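Long-range contacts in insecticidal protein (Brevibacillus laterosporus, PDB 7ML9), which is an insecticidal toxin active against the western corn rootworm and probably kills by forming beta-barrel pores in membranes: residues T135-N140 and K276-T281; P99-G104 and G211-E216; G199-V204 and E288-S293; N112-S117 and I194-G199. All coordinates share one frame; numbering follows the deposited sequence.

Contact 1: residues T135-N140 and K276-T281; sequences TESTSN and KSNYGT
Asn278 reaches along the edge of strand 135-140 and binds it twice, once through its backbone and once through its amide. Its CB stands on the face shared with Ser137, Ser139 and Lys276, and CG is tucked between the backbone N and the carbonyl carbon (chi1 69°), which swings the amide over toward the partner strand. There OD1 rests against CB of Ser137 at 3.1 Å. ND2 goes further back along the strand and donates to O of Thr135 at 3.2 Å, with that oxygen close to the amide plane; a second partner of ND2 is the hydroxyl of Tyr134. The backbone N of Asn278 donates a hydrogen bond of 3.0 Å to O of Ser137.

On the reverse face Thr138 OG1 and Ser277 OG share a hydrogen bond of 3.0 Å in a non-hydrogen-bonded pair. Next along, Ser139 and Lys276 form a hydrogen-bonded pair, and the aliphatic chain of Lys276 passes Ser139 OG, with CE 3.2 Å from it. The two strands run antiparallel in the long sheet of this aerolysin-type toxin, and the axes of the two segments come within 4.8 Å. Strand 178-189 flanks 135-140 on its far edge, strand 201-229 flanks 276-281, and Phe158 of strand 153-160 packs on Ser277.

Contact 2: residues P99-G104 and G211-E216; sequences PTEASG and GSISGE
Ile213 carries the apolar part of this antiparallel pairing, touching both Pro99 and Glu101. Its CG1 stands anti to the backbone N (chi1 -170°), which sends CD1 across to the partner strand, where it lies 3.7 Å from CB of Pro99. From the other neighbour, the stem of Glu101 crosses the isoleucine at a slant, and OE2 of Glu101 comes to 3.7 Å from CD1 of Ile213. Glu101 and Ile213 form a non-hydrogen-bonded pair, with CA atoms 4.3 Å apart.

The hydrogen-bonded pairs on either side of it hold this register. Thr100 N gives a bond of 2.9 Å to Ser214 O, and Ser214 N returns one to Thr100 O. Ala102 and Ser212 repeat the exchange, with Ala102 N 2.9 Å from Ser212 O. On the face of Thr100, Ala102, Ser212 and Ser214 the side chains are small or polar; a water gives a hydrogen bond of 2.8 Å to Thr100 O and also meets Ser214 OG at 3.3 Å.

Further out, Glu101 OE1 accepts from the backbone N of Gln162, which fixes the carboxylate beyond the isoleucine. Strand 266-289 continues the sheet past 211-216, with Ser277 and Tyr279 against Ile213. The chemistry is therefore two-sided: around Ile213 one face is apolar and meets Phe158 and Ile160 of strand 153-160, with the Gln162-bound carboxylate of Glu101 at its border, whereas the other face bears hydroxyls and holds a bound water.

Contact 3: residues G199-V204 and E288-S293; sequences GKTYRV and EDITDS. With EDO (1,2-ethanediol), chain I.
Arg203 and Glu288 lie side by side in an antiparallel hydrogen-bonded pair of the aerolysin-type sheet, near where strand 201-229 begins and strand 266-289 ends; just beyond, the second strand leaves through an Asx turn and a type I beta turn (Ile290 to Ser293). The two backbones trade bonds of 2.8 Å, Arg203 N to Glu288 O and Glu288 N to Arg203 O. Beside them NH2 of Arg203 makes a salt bridge to OE1 of Glu288; the modelled 2.5 Å is very short, so the exact distance is doubtful. Guanidinium and carboxylate planes are turned 49° from each other. A bend at chi3 (84°) brings the guanidinium round to the glutamate, and its NH1 gives a weak hydrogen bond to O of Gly300.

Ile290 comes next, its CG2 over one face of the guanidinium, off toward the rim, while CD1 touches CG2 of Thr201 at 3.9 Å. The backbone N of Ile290 donates to O of Thr201 at 3.0 Å, the last backbone-to-backbone bond between the two segments. On the sheet face opposite Arg203 and Glu288, Asp289 lies at the edge of the Tyr202 ring, its carboxylate plane tilted 62° to it. The turn itself is tied by Asp289 OD1, which takes the backbone N of Thr291 at 3.0 Å and its hydroxyl at 2.6 Å; having given its proton there, Thr291 OG1 accepts the backbone N of Thr201 at 2.9 Å.

Contact 4: residues N112-S117 and I194-G199; sequences NVLDNS and IKVPAG. With EDO (1,2-ethanediol), chain G.
Leu114 and Ile194 meet with their side chains at about a right angle, CD1 of the leucine set against CB of the isoleucine at 3.7 Å. Leu114 holds CG beside its own backbone N (chi1 -60°) and extends from there, so that CD1 also comes to 4.1 Å from CG2 of Val196. The valine is turned between two neighbours of the other segment: CG2 faces the leucine, whereas CG1 lies 3.7 Å from CB of Asn116. Thr127 covers both Leu114 and Ile194, and Leu125 packs on Val196.

Asn116 carries the polar half. With CG anti to its backbone N (chi1 -158°), the amide reaches past the valine side chain to its carbonyl, and ND2 makes a weak bond of 3.1 Å to O of Val196. ND2 has another acceptor in O of Met121, so the amide also joins a third piece of chain. Its other end, OD1, takes a bond of 3.0 Å from an ethanediol, probably left by the crystallisation liquor. The backbone O of Asn116 receives a weak bond from Gly199 N, and Gly199 CA points its hydrogen almost straight at Ser117 O.

Behind this, Asp115 OD1 accepts both the backbone N of Ser117, at 2.9 Å, and its hydroxyl, and is also hydrogen-bonded to Thr201 OG1 of the adjoining strand. That is an Asx turn at Asp115-Ser117; with Leu114, Val196 and Ile194 next to it, the arrangement is that of a small apolar core between two sheet layers, closed by the Asx turn at one tip of the elongated toxin.

How the contacts relate
The four contacts form two clusters along the rod-shaped chain. Contacts 1 and 2 have centres 9 Å apart and join edge to edge: Tyr279 O is 2.8 Å from Gly211 N and Ser277 N 2.9 Å from Ile213 O, so strands 130-147, 266-289, 201-229 and 86-115 run side by side there. Contacts 3 and 4 share Gly199, with centres 7 Å apart, and touch where Tyr202 O meets Leu114 N at 2.7 Å. The clusters are about 37 to 39 Å apart between centres, joined by strands 86-115, 201-229 and 266-289. A samarium ion lies about 7 Å from Gly215 in contact 2, and one lies about 14 Å from the side chain of Lys276 in contact 1.

Contact 1: residues T135-N140 and K276-T281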
# COMPACT_ATOMS: atom_id res chain seq x y z
N THR A 135 1.69 15.23 -15.64
CA THR A 135 1.02 15.03 -14.36
C THR A 135 1.35 13.64 -13.83
O THR A 135 0.82 12.64 -14.32
CB THR A 135 -0.49 15.22 -14.50
OG1 THR A 135 -0.76 16.54 -14.97
CG2 THR A 135 -1.18 14.98 -13.14
N GLU A 136 2.25 13.60 -12.85
CA GLU A 136 2.47 12.39 -12.06
C GLU A 136 1.29 12.18 -11.11
O GLU A 136 0.74 13.14 -10.55
CB GLU A 136 3.77 12.50 -11.26
CG GLU A 136 5.02 12.76 -12.09
CD GLU A 136 6.22 13.04 -11.22
OE1 GLU A 136 6.03 13.20 -9.99
OE2 GLU A 136 7.35 13.11 -11.74
N SER A 137 0.90 10.93 -10.96
CA SER A 137 -0.23 10.56 -10.12
C SER A 137 0.17 9.37 -9.27
O SER A 137 0.82 8.45 -9.76
CB SER A 137 -1.45 10.21 -10.97
OG SER A 137 -2.64 10.29 -10.22
N THR A 138 -0.22 9.40 -8.00
CA THR A 138 -0.12 8.25 -7.11
C THR A 138 -1.48 8.06 -6.45
O THR A 138 -2.03 9.01 -5.89
CB THR A 138 0.94 8.44 -6.03
OG1 THR A 138 2.22 8.60 -6.64
CG2 THR A 138 0.96 7.22 -5.10
N SER A 139 -2.03 6.85 -6.53
CA SER A 139 -3.28 6.58 -5.84
C SER A 139 -3.19 5.27 -5.07
O SER A 139 -2.36 4.40 -5.36
CB SER A 139 -4.48 6.58 -6.80
OG SER A 139 -4.40 5.55 -7.75
N ASN A 140 -4.03 5.15 -4.05
CA ASN A 140 -4.10 3.92 -3.27
C ASN A 140 -5.56 3.64 -2.94
O ASN A 140 -6.42 4.51 -3.03
CB ASN A 140 -3.19 4.02 -2.03
CG ASN A 140 -3.79 4.88 -0.90
OD1 ASN A 140 -4.95 4.74 -0.55
ND2 ASN A 140 -2.96 5.74 -0.32
N LYS A 276 -0.99 2.56 -7.12
CA LYS A 276 -0.48 2.68 -8.48
C LYS A 276 0.11 4.07 -8.65
O LYS A 276 -0.23 5.00 -7.91
CB LYS A 276 -1.56 2.42 -9.52
CG LYS A 276 -2.73 3.36 -9.44
CD LYS A 276 -3.72 3.08 -10.54
CE LYS A 276 -5.01 3.87 -10.35
NZ LYS A 276 -5.56 4.37 -11.63
N SER A 277 1.00 4.20 -9.63
CA SER A 277 1.72 5.46 -9.81
C SER A 277 2.19 5.54 -11.26
O SER A 277 2.47 4.52 -11.89
CB SER A 277 2.89 5.56 -8.84
OG SER A 277 3.40 6.86 -8.76
N ASN A 278 2.26 6.77 -11.79
CA ASN A 278 2.77 6.96 -13.15
C ASN A 278 3.70 8.17 -13.19
O ASN A 278 3.61 9.09 -12.37
CB ASN A 278 1.65 7.13 -14.16
CG ASN A 278 0.91 8.45 -13.97
OD1 ASN A 278 0.00 8.54 -13.15
ND2 ASN A 278 1.31 9.47 -14.73
N TYR A 279 4.61 8.15 -14.16
CA TYR A 279 5.73 9.08 -14.15
C TYR A 279 6.43 9.00 -15.50
O TYR A 279 6.29 8.02 -16.23
CB TYR A 279 6.71 8.75 -13.01
CG TYR A 279 6.91 7.25 -12.83
CD1 TYR A 279 7.74 6.53 -13.69
CD2 TYR A 279 6.24 6.55 -11.83
CE1 TYR A 279 7.91 5.15 -13.55
CE2 TYR A 279 6.40 5.18 -11.69
CZ TYR A 279 7.24 4.48 -12.54
OH TYR A 279 7.40 3.12 -12.39
N GLY A 280 7.16 10.07 -15.84
CA GLY A 280 8.09 9.98 -16.94
C GLY A 280 9.35 9.25 -16.52
O GLY A 280 9.76 9.27 -15.36
N THR A 281 9.97 8.57 -17.48
CA THR A 281 11.20 7.82 -17.24
C THR A 281 12.43 8.46 -17.85
O THR A 281 13.42 8.71 -17.14
CB THR A 281 11.03 6.37 -17.74
OG1 THR A 281 10.53 6.36 -19.09
CG2 THR A 281 10.02 5.63 -16.86

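Contact 2: residues P99-G104 and G211-E216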
# COMPACT_ATOMS: atom_id res chain seq x y z
N PRO A 99 6.19 -5.17 -6.73
CA PRO A 99 5.31 -4.39 -7.62
C PRO A 99 5.58 -4.70 -9.09
O PRO A 99 6.64 -5.20 -9.47
CB PRO A 99 5.67 -2.93 -7.28
CG PRO A 99 6.41 -2.99 -5.97
CD PRO A 99 7.10 -4.33 -5.95
N THR A 100 4.59 -4.38 -9.91
CA THR A 100 4.63 -4.62 -11.35
C THR A 100 4.80 -3.29 -12.07
O THR A 100 3.94 -2.41 -11.97
CB THR A 100 3.36 -5.32 -11.82
OG1 THR A 100 3.14 -6.50 -11.03
CG2 THR A 100 3.49 -5.72 -13.30
N GLU A 101 5.92 -3.15 -12.79
CA GLU A 101 6.24 -1.97 -13.59
C GLU A 101 5.93 -2.21 -15.06
O GLU A 101 6.10 -3.31 -15.58
CB GLU A 101 7.71 -1.59 -13.43
CG GLU A 101 8.12 -1.27 -12.02
CD GLU A 101 9.30 -0.31 -11.95
OE1 GLU A 101 9.75 0.15 -13.02
OE2 GLU A 101 9.77 -0.02 -10.83
N ALA A 102 5.48 -1.15 -15.75
CA ALA A 102 5.18 -1.22 -17.17
C ALA A 102 5.64 0.06 -17.86
O ALA A 102 5.85 1.09 -17.22
CB ALA A 102 3.67 -1.43 -17.42
N SER A 103 5.80 -0.04 -19.18
CA SER A 103 6.15 1.10 -20.03
C SER A 103 4.91 1.64 -20.71
O SER A 103 4.04 0.86 -21.14
CB SER A 103 7.18 0.70 -21.09
OG SER A 103 8.48 0.69 -20.53
N GLY A 104 4.83 2.96 -20.83
CA GLY A 104 3.71 3.60 -21.49
C GLY A 104 4.01 3.97 -22.94
O GLY A 104 5.11 3.79 -23.44
N GLY A 211 6.35 5.53 -17.53
CA GLY A 211 6.20 4.26 -16.86
C GLY A 211 5.09 4.31 -15.82
O GLY A 211 4.66 5.39 -15.38
N SER A 212 4.64 3.13 -15.44
CA SER A 212 3.67 3.01 -14.36
C SER A 212 4.08 1.83 -13.48
O SER A 212 4.88 0.98 -13.87
CB SER A 212 2.24 2.86 -14.88
OG SER A 212 2.12 1.81 -15.81
N ILE A 213 3.54 1.84 -12.27
CA ILE A 213 3.80 0.80 -11.30
C ILE A 213 2.50 0.57 -10.54
O ILE A 213 1.69 1.48 -10.36
CB ILE A 213 4.96 1.19 -10.37
CG1 ILE A 213 5.40 0.02 -9.50
CG2 ILE A 213 4.60 2.40 -9.50
CD1 ILE A 213 6.70 0.29 -8.76
N SER A 214 2.27 -0.68 -10.13
CA SER A 214 1.15 -0.98 -9.24
C SER A 214 1.56 -2.13 -8.33
O SER A 214 2.45 -2.92 -8.67
CB SER A 214 -0.12 -1.33 -10.01
OG SER A 214 0.07 -2.47 -10.82
N GLY A 215 0.93 -2.18 -7.17
CA GLY A 215 1.29 -3.22 -6.24
C GLY A 215 0.36 -3.27 -5.05
O GLY A 215 -0.76 -2.76 -5.10
N GLU A 216 0.86 -3.89 -4.00
CA GLU A 216 0.09 -4.19 -2.81
C GLU A 216 0.84 -3.70 -1.60
O GLU A 216 2.07 -3.64 -1.58
CB GLU A 216 -0.16 -5.69 -2.68
CG GLU A 216 -0.88 -6.31 -3.85
CD GLU A 216 -2.34 -6.54 -3.56
OE1 GLU A 216 -2.78 -6.17 -2.45
OE2 GLU A 216 -3.04 -7.12 -4.43
O HOH W 1 1.67 -2.21 -13.65

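Contact 3: residues G199-V204 and E288-S293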
# COMPACT_ATOMS: atom_id res chain seq x y z
N GLY A 199 27.16 19.88 -45.38
CA GLY A 199 26.10 19.85 -46.36
C GLY A 199 24.84 19.11 -45.93
O GLY A 199 23.91 19.01 -46.74
N LYS A 200 24.77 18.61 -44.70
CA LYS A 200 23.62 17.83 -44.27
C LYS A 200 22.70 18.67 -43.39
O LYS A 200 23.13 19.58 -42.68
CB LYS A 200 24.06 16.58 -43.51
CG LYS A 200 24.95 15.63 -44.29
CD LYS A 200 24.29 15.11 -45.55
CE LYS A 200 25.12 13.98 -46.15
NZ LYS A 200 24.56 13.57 -47.46
N THR A 201 21.41 18.37 -43.46
CA THR A 201 20.43 18.95 -42.56
C THR A 201 19.78 17.81 -41.79
O THR A 201 19.25 16.88 -42.39
CB THR A 201 19.37 19.76 -43.31
OG1 THR A 201 20.01 20.80 -44.06
CG2 THR A 201 18.39 20.39 -42.31
N TYR A 202 19.84 17.89 -40.46
CA TYR A 202 19.27 16.87 -39.60
C TYR A 202 18.08 17.43 -38.83
O TYR A 202 17.97 18.64 -38.59
CB TYR A 202 20.32 16.35 -38.60
CG TYR A 202 21.31 15.36 -39.18
CD1 TYR A 202 21.26 14.99 -40.52
CD2 TYR A 202 22.28 14.79 -38.36
CE1 TYR A 202 22.17 14.08 -41.03
CE2 TYR A 202 23.19 13.88 -38.87
CZ TYR A 202 23.13 13.53 -40.20
OH TYR A 202 24.02 12.62 -40.71
N ARG A 203 17.15 16.54 -38.49
CA ARG A 203 16.00 16.87 -37.68
C ARG A 203 16.08 16.04 -36.42
O ARG A 203 16.33 14.83 -36.50
CB ARG A 203 14.70 16.58 -38.44
CG ARG A 203 13.45 17.00 -37.73
CD ARG A 203 12.30 17.02 -38.72
NE ARG A 203 11.72 15.70 -38.88
CZ ARG A 203 10.97 15.33 -39.92
NH1 ARG A 203 10.73 16.19 -40.90
NH2 ARG A 203 10.48 14.10 -39.98
N VAL A 204 15.93 16.68 -35.26
CA VAL A 204 15.89 15.98 -33.97
C VAL A 204 14.44 15.98 -33.49
O VAL A 204 13.87 17.06 -33.29
CB VAL A 204 16.80 16.64 -32.93
CG1 VAL A 204 16.80 15.80 -31.64
CG2 VAL A 204 18.20 16.79 -33.48
N GLU A 288 17.01 12.38 -37.62
CA GLU A 288 16.64 12.07 -39.00
C GLU A 288 17.44 12.93 -39.97
O GLU A 288 17.61 14.13 -39.76
CB GLU A 288 15.16 12.28 -39.25
CG GLU A 288 14.24 11.35 -38.49
CD GLU A 288 12.77 11.59 -38.79
OE1 GLU A 288 12.46 12.66 -39.37
OE2 GLU A 288 11.94 10.72 -38.46
N ASP A 289 17.90 12.31 -41.05
CA ASP A 289 18.56 13.02 -42.14
C ASP A 289 17.47 13.50 -43.09
O ASP A 289 16.79 12.68 -43.74
CB ASP A 289 19.55 12.10 -42.85
CG ASP A 289 20.42 12.83 -43.88
OD1 ASP A 289 20.09 13.98 -44.25
OD2 ASP A 289 21.44 12.25 -44.30
N ILE A 290 17.27 14.81 -43.16
CA ILE A 290 16.26 15.39 -44.04
C ILE A 290 16.91 16.22 -45.14
O ILE A 290 16.27 17.08 -45.72
CB ILE A 290 15.24 16.23 -43.25
CG1 ILE A 290 15.95 17.30 -42.43
CG2 ILE A 290 14.40 15.33 -42.36
CD1 ILE A 290 15.05 18.46 -42.06
N THR A 291 18.20 15.98 -45.41
CA THR A 291 18.90 16.71 -46.47
C THR A 291 18.14 16.64 -47.79
O THR A 291 17.83 17.67 -48.40
CB THR A 291 20.31 16.13 -46.62
OG1 THR A 291 20.97 16.16 -45.34
CG2 THR A 291 21.13 16.93 -47.64
N ASP A 292 17.81 15.43 -48.23
CA ASP A 292 16.99 15.26 -49.45
C ASP A 292 15.54 15.73 -49.27
O ASP A 292 14.75 15.44 -50.18
CB ASP A 292 17.01 13.80 -49.90
CG ASP A 292 18.42 13.28 -50.12
OD1 ASP A 292 19.34 14.10 -50.35
OD2 ASP A 292 18.61 12.04 -50.07
N SER A 293 15.21 16.41 -48.16
CA SER A 293 13.90 17.02 -47.92
C SER A 293 12.81 15.97 -47.70
O SER A 293 12.76 15.32 -46.65
CB SER A 293 13.52 17.96 -49.07
OG SER A 293 12.67 19.00 -48.62
C1 EDO I . 11.48 20.25 -39.65
O1 EDO I . 11.31 20.66 -38.29
C2 EDO I . 10.17 19.74 -40.22
O2 EDO I . 10.41 18.47 -40.83
O HOH W 2 22.25 12.70 -46.85

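Contact 4: residues N112-S117 and I194-G199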
# COMPACT_ATOMS: atom_id res chain seq x y z
N ASN A 112 13.43 19.98 -33.54
CA ASN A 112 14.19 21.13 -34.03
C ASN A 112 15.14 20.66 -35.12
O ASN A 112 15.37 19.45 -35.29
CB ASN A 112 14.96 21.84 -32.91
CG ASN A 112 14.09 22.82 -32.10
OD1 ASN A 112 13.93 22.66 -30.88
ND2 ASN A 112 13.54 23.85 -32.76
N VAL A 113 15.68 21.61 -35.87
CA VAL A 113 16.50 21.32 -37.05
C VAL A 113 17.94 21.68 -36.75
O VAL A 113 18.23 22.70 -36.11
CB VAL A 113 15.99 22.08 -38.29
CG1 VAL A 113 16.90 21.82 -39.47
CG2 VAL A 113 14.58 21.66 -38.62
N LEU A 114 18.86 20.81 -37.18
CA LEU A 114 20.29 21.06 -37.10
C LEU A 114 20.77 21.22 -38.54
O LEU A 114 20.92 20.24 -39.26
CB LEU A 114 21.00 19.92 -36.38
CG LEU A 114 20.59 19.63 -34.92
CD1 LEU A 114 21.39 18.43 -34.39
CD2 LEU A 114 20.77 20.86 -34.01
N ASP A 115 20.97 22.47 -38.97
CA ASP A 115 21.16 22.80 -40.39
C ASP A 115 22.64 23.05 -40.64
O ASP A 115 23.17 24.10 -40.28
CB ASP A 115 20.33 24.02 -40.77
CG ASP A 115 20.40 24.34 -42.26
OD1 ASP A 115 21.08 23.62 -43.02
OD2 ASP A 115 19.76 25.32 -42.68
N ASN A 116 23.30 22.09 -41.27
CA ASN A 116 24.68 22.27 -41.73
C ASN A 116 24.73 22.27 -43.26
O ASN A 116 25.75 21.89 -43.84
CB ASN A 116 25.59 21.19 -41.15
CG ASN A 116 27.07 21.59 -41.14
OD1 ASN A 116 27.40 22.77 -41.16
ND2 ASN A 116 27.95 20.60 -41.11
N SER A 117 23.63 22.66 -43.91
CA SER A 117 23.56 22.56 -45.37
C SER A 117 24.57 23.47 -46.05
O SER A 117 25.05 23.15 -47.15
CB SER A 117 22.15 22.88 -45.86
OG SER A 117 21.80 24.22 -45.56
N ILE A 194 25.44 16.42 -31.40
CA ILE A 194 25.16 15.60 -32.58
C ILE A 194 26.18 15.93 -33.66
O ILE A 194 26.40 17.10 -33.98
CB ILE A 194 23.73 15.84 -33.11
CG1 ILE A 194 22.71 15.73 -31.97
CG2 ILE A 194 23.42 14.87 -34.23
CD1 ILE A 194 22.66 14.36 -31.37
N LYS A 195 26.79 14.89 -34.24
CA LYS A 195 27.67 15.09 -35.39
C LYS A 195 26.82 15.24 -36.65
O LYS A 195 26.07 14.33 -37.01
CB LYS A 195 28.66 13.92 -35.54
CG LYS A 195 29.52 14.00 -36.81
CD LYS A 195 30.87 13.28 -36.64
CE LYS A 195 31.40 12.74 -37.97
NZ LYS A 195 30.35 11.99 -38.73
N VAL A 196 26.91 16.39 -37.30
CA VAL A 196 26.16 16.66 -38.53
C VAL A 196 27.16 16.92 -39.65
O VAL A 196 27.90 17.91 -39.61
CB VAL A 196 25.21 17.86 -38.36
CG1 VAL A 196 24.35 18.02 -39.61
CG2 VAL A 196 24.32 17.67 -37.11
N PRO A 197 27.23 16.04 -40.65
CA PRO A 197 28.25 16.19 -41.70
C PRO A 197 28.01 17.40 -42.60
O PRO A 197 26.88 17.86 -42.79
CB PRO A 197 28.12 14.89 -42.51
CG PRO A 197 27.48 13.91 -41.57
CD PRO A 197 26.55 14.73 -40.71
N ALA A 198 29.11 17.90 -43.18
CA ALA A 198 29.04 19.02 -44.11
C ALA A 198 27.93 18.82 -45.14
O ALA A 198 27.75 17.73 -45.67
CB ALA A 198 30.40 19.20 -44.81
N GLY A 199 27.16 19.88 -45.38
CA GLY A 199 26.10 19.85 -46.36
C GLY A 199 24.84 19.11 -45.93
O GLY A 199 23.91 19.01 -46.74
C1 EDO G . 27.73 27.25 -40.90
O1 EDO G . 28.28 28.59 -40.97
C2 EDO G . 28.42 26.44 -39.80
O2 EDO G . 28.90 25.19 -40.31